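Local coordinates for uncharacterized protein (PDB 3T8K), which is of unknown function but folds as a stack of helical hairpins of the ankyrin-repeat kind, an architecture that commonly serves in protein-protein binding, at residues Phe140-Lys150 against Met173-Glu184. Residues are numbered along the deposited sequence; the frame is centred on the assembly and turned at random.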
# COMPACT_ATOMS: atom_id res chain seq x y z
N PHE A 140 11.64 -8.24 18.52
CA PHE A 140 11.67 -8.08 19.97
C PHE A 140 13.06 -8.22 20.60
O PHE A 140 13.22 -7.98 21.79
CB PHE A 140 10.66 -9.02 20.65
CG PHE A 140 9.23 -8.69 20.31
CD1 PHE A 140 8.67 -7.48 20.71
CD2 PHE A 140 8.46 -9.56 19.56
CE1 PHE A 140 7.36 -7.16 20.38
CE2 PHE A 140 7.15 -9.25 19.23
CZ PHE A 140 6.60 -8.05 19.65
N SER A 141 14.06 -8.58 19.78
CA SER A 141 15.45 -8.61 20.22
C SER A 141 16.10 -7.23 20.17
O SER A 141 17.24 -7.04 20.61
CB SER A 141 16.27 -9.57 19.34
OG SER A 141 15.86 -10.91 19.54
N GLN A 142 15.40 -6.26 19.60
CA GLN A 142 15.92 -4.91 19.50
C GLN A 142 15.45 -4.06 20.69
O GLN A 142 14.26 -4.00 20.99
CB GLN A 142 15.48 -4.26 18.19
CG GLN A 142 15.72 -5.14 16.96
CD GLN A 142 17.17 -5.58 16.84
OE1 GLN A 142 18.09 -4.78 16.98
NE2 GLN A 142 17.37 -6.87 16.58
N SER A 143 16.40 -3.39 21.33
CA SER A 143 16.11 -2.46 22.41
C SER A 143 15.46 -1.21 21.84
O SER A 143 15.79 -0.77 20.74
CB SER A 143 17.41 -2.07 23.12
OG SER A 143 17.19 -1.08 24.10
N GLY A 144 14.53 -0.62 22.59
CA GLY A 144 13.97 0.67 22.18
C GLY A 144 12.66 0.67 21.42
O GLY A 144 12.24 1.71 20.91
N LEU A 145 11.99 -0.48 21.33
CA LEU A 145 10.67 -0.49 20.69
C LEU A 145 9.69 0.39 21.46
O LEU A 145 9.65 0.37 22.69
CB LEU A 145 10.13 -1.92 20.56
CG LEU A 145 11.00 -2.89 19.76
CD1 LEU A 145 10.40 -4.30 19.78
CD2 LEU A 145 11.19 -2.40 18.34
N GLN A 146 8.90 1.17 20.73
CA GLN A 146 8.00 2.13 21.35
C GLN A 146 6.59 1.55 21.39
O GLN A 146 5.72 1.92 20.61
CB GLN A 146 8.03 3.45 20.57
CG GLN A 146 9.42 4.07 20.51
CD GLN A 146 9.42 5.46 19.90
OE1 GLN A 146 8.86 6.40 20.47
NE2 GLN A 146 10.05 5.60 18.75
N LEU A 147 6.39 0.62 22.32
CA LEU A 147 5.15 -0.15 22.38
C LEU A 147 4.00 0.50 23.16
O LEU A 147 2.86 0.05 23.06
CB LEU A 147 5.42 -1.55 22.95
CG LEU A 147 6.51 -2.43 22.32
CD1 LEU A 147 6.50 -3.81 22.98
CD2 LEU A 147 6.33 -2.56 20.81
N LEU A 148 4.30 1.55 23.92
CA LEU A 148 3.32 2.18 24.80
C LEU A 148 3.14 3.65 24.49
O LEU A 148 2.77 4.45 25.35
CB LEU A 148 3.73 2.02 26.27
CG LEU A 148 3.75 0.56 26.72
CD1 LEU A 148 4.31 0.45 28.14
CD2 LEU A 148 2.36 -0.03 26.62
N ILE A 149 3.43 4.01 23.25
CA ILE A 149 3.27 5.38 22.79
C ILE A 149 1.98 5.48 21.99
O ILE A 149 1.76 4.70 21.07
CB ILE A 149 4.46 5.78 21.89
CG1 ILE A 149 5.79 5.50 22.60
CG2 ILE A 149 4.35 7.24 21.48
CD1 ILE A 149 6.21 6.58 23.55
N LYS A 150 1.14 6.44 22.35
CA LYS A 150 -0.13 6.67 21.67
C LYS A 150 0.07 7.12 20.24
O LYS A 150 0.86 8.03 19.97
CB LYS A 150 -0.93 7.76 22.40
CG LYS A 150 -1.18 7.49 23.88
CD LYS A 150 -2.31 6.50 24.08
CE LYS A 150 -3.05 6.78 25.38
NZ LYS A 150 -2.20 6.58 26.59
N MSE A 173 5.04 -9.23 23.40
CA MSE A 173 5.06 -7.80 23.70
C MSE A 173 4.97 -7.56 25.20
O MSE A 173 5.66 -6.69 25.73
CB MSE A 173 3.92 -7.06 23.01
CG MSE A 173 4.18 -6.66 21.58
SE MSE A 173 2.71 -5.51 21.03
CE MSE A 173 3.08 -3.96 22.10
N GLU A 174 4.11 -8.31 25.88
CA GLU A 174 4.01 -8.19 27.33
C GLU A 174 5.35 -8.56 27.98
O GLU A 174 5.78 -7.92 28.94
CB GLU A 174 2.85 -9.04 27.88
CG GLU A 174 1.48 -8.44 27.60
CD GLU A 174 0.35 -9.43 27.81
OE1 GLU A 174 0.63 -10.59 28.19
OE2 GLU A 174 -0.82 -9.04 27.60
N ASP A 175 6.01 -9.58 27.43
CA ASP A 175 7.31 -9.99 27.97
C ASP A 175 8.35 -8.88 27.77
O ASP A 175 9.20 -8.65 28.63
CB ASP A 175 7.82 -11.27 27.28
CG ASP A 175 7.07 -12.52 27.72
OD1 ASP A 175 6.27 -12.47 28.69
OD2 ASP A 175 7.31 -13.57 27.09
N TYR A 176 8.28 -8.21 26.62
CA TYR A 176 9.24 -7.16 26.27
C TYR A 176 9.04 -5.98 27.22
O TYR A 176 10.00 -5.42 27.75
CB TYR A 176 8.99 -6.72 24.82
CG TYR A 176 9.98 -5.70 24.27
CD1 TYR A 176 11.06 -6.10 23.50
CD2 TYR A 176 9.80 -4.34 24.51
CE1 TYR A 176 11.95 -5.18 22.98
CE2 TYR A 176 10.69 -3.41 24.00
CZ TYR A 176 11.77 -3.84 23.23
OH TYR A 176 12.67 -2.93 22.71
N ILE A 177 7.78 -5.62 27.43
CA ILE A 177 7.45 -4.54 28.35
C ILE A 177 7.91 -4.82 29.78
O ILE A 177 8.38 -3.92 30.47
CB ILE A 177 5.94 -4.23 28.29
CG1 ILE A 177 5.63 -3.49 26.98
CG2 ILE A 177 5.50 -3.41 29.50
CD1 ILE A 177 4.20 -3.61 26.51
N LYS A 178 7.80 -6.07 30.23
CA LYS A 178 8.22 -6.42 31.58
C LYS A 178 9.74 -6.46 31.67
O LYS A 178 10.33 -6.03 32.65
CB LYS A 178 7.62 -7.76 32.01
CG LYS A 178 7.90 -8.15 33.46
CD LYS A 178 7.16 -9.44 33.80
CE LYS A 178 7.69 -10.08 35.09
NZ LYS A 178 7.49 -9.20 36.27
N LYS A 179 10.38 -6.97 30.62
CA LYS A 179 11.83 -7.02 30.59
C LYS A 179 12.41 -5.61 30.74
O LYS A 179 13.23 -5.35 31.62
CB LYS A 179 12.32 -7.68 29.30
CG LYS A 179 13.82 -7.53 29.02
CD LYS A 179 14.21 -8.24 27.73
CE LYS A 179 15.72 -8.13 27.44
NZ LYS A 179 16.10 -8.96 26.27
N TYR A 180 11.95 -4.70 29.88
CA TYR A 180 12.51 -3.35 29.86
C TYR A 180 11.82 -2.39 30.83
O TYR A 180 12.21 -1.23 30.93
CB TYR A 180 12.50 -2.79 28.44
CG TYR A 180 13.47 -3.48 27.52
CD1 TYR A 180 14.84 -3.28 27.64
CD2 TYR A 180 13.03 -4.36 26.53
CE1 TYR A 180 15.74 -3.92 26.80
CE2 TYR A 180 13.92 -5.00 25.68
CZ TYR A 180 15.27 -4.77 25.82
OH TYR A 180 16.16 -5.41 24.98
N ASN A 181 10.83 -2.89 31.56
CA ASN A 181 10.12 -2.11 32.58
C ASN A 181 9.46 -0.87 31.98
O ASN A 181 9.51 0.21 32.56
CB ASN A 181 11.07 -1.72 33.72
CG ASN A 181 10.33 -1.45 35.03
OD1 ASN A 181 9.33 -2.09 35.35
ND2 ASN A 181 10.84 -0.50 35.81
N LEU A 182 8.83 -1.04 30.82
CA LEU A 182 8.20 0.09 30.13
C LEU A 182 6.86 0.47 30.77
O LEU A 182 6.10 -0.39 31.21
CB LEU A 182 8.01 -0.22 28.65
CG LEU A 182 9.27 -0.64 27.89
CD1 LEU A 182 8.95 -0.91 26.44
CD2 LEU A 182 10.35 0.40 28.03
N LYS A 183 6.59 1.78 30.82
CA LYS A 183 5.36 2.29 31.43
C LYS A 183 4.57 3.11 30.42
O LYS A 183 5.12 3.55 29.41
CB LYS A 183 5.70 3.14 32.65
CG LYS A 183 6.62 2.46 33.65
CD LYS A 183 5.98 1.20 34.20
CE LYS A 183 6.90 0.48 35.16
NZ LYS A 183 6.26 -0.77 35.67
N GLU A 184 3.29 3.32 30.69
CA GLU A 184 2.44 4.08 29.78
C GLU A 184 2.97 5.49 29.53
O GLU A 184 3.44 6.16 30.45
CB GLU A 184 1.00 4.15 30.30
CG GLU A 184 0.07 4.96 29.42
CD GLU A 184 -0.09 4.38 28.03
OE1 GLU A 184 0.11 5.12 27.04
OE2 GLU A 184 -0.42 3.17 27.92
O HOH W 1 13.72 -9.41 24.37
O HOH W 2 15.27 -7.26 23.71
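The loop 140-150 wraps past the last helix and the C-terminal tail, its backbone closest at Leu148 and Glu184, whose CA atoms lie 5.4 Å apart, and at Phe140 and Tyr176. Tyr176 is the anchor. Its ring is swung out toward the loop by a chi1 of -175°, CG opposite the backbone N. Tyr176 OH donates to Gln142 O at 2.6 Å, in the carbonyl plane and on a lone pair, and accepts a nearly straight bond (163°) from Leu145 N. Leu145 CD1 packs over one ring face as a CH-pi contact, 4.0 Å from the Tyr176 centroid; Phe140 O lies at the ring edge. A phenylalanine here would probably leave Gln142 O and Leu145 N without their shared partner and the loop less firmly pinned. Alongside, the CE methyl of selenomethionine Met173 presses tightly on Leu147 CB (3.5 Å), while Met173 CG meets the CE1 and CZ atoms of the Phe140 ring. Leu148 CD2 and Ile177 CD1 meet tip to tip; Leu158 of helix 157-162 touches both residues. At the outer end, Lys150 NZ reaches Glu184 OE1 in a 2.8 Å salt bridge from above the carboxylate plane, though Glu184 is poorly ordered. A Schellman motif with Asn181 as C-prime closes the last helix and sends the tail back along the loop. The contact lies at the C-terminal end of the stack of ankyrin-like helical hairpins.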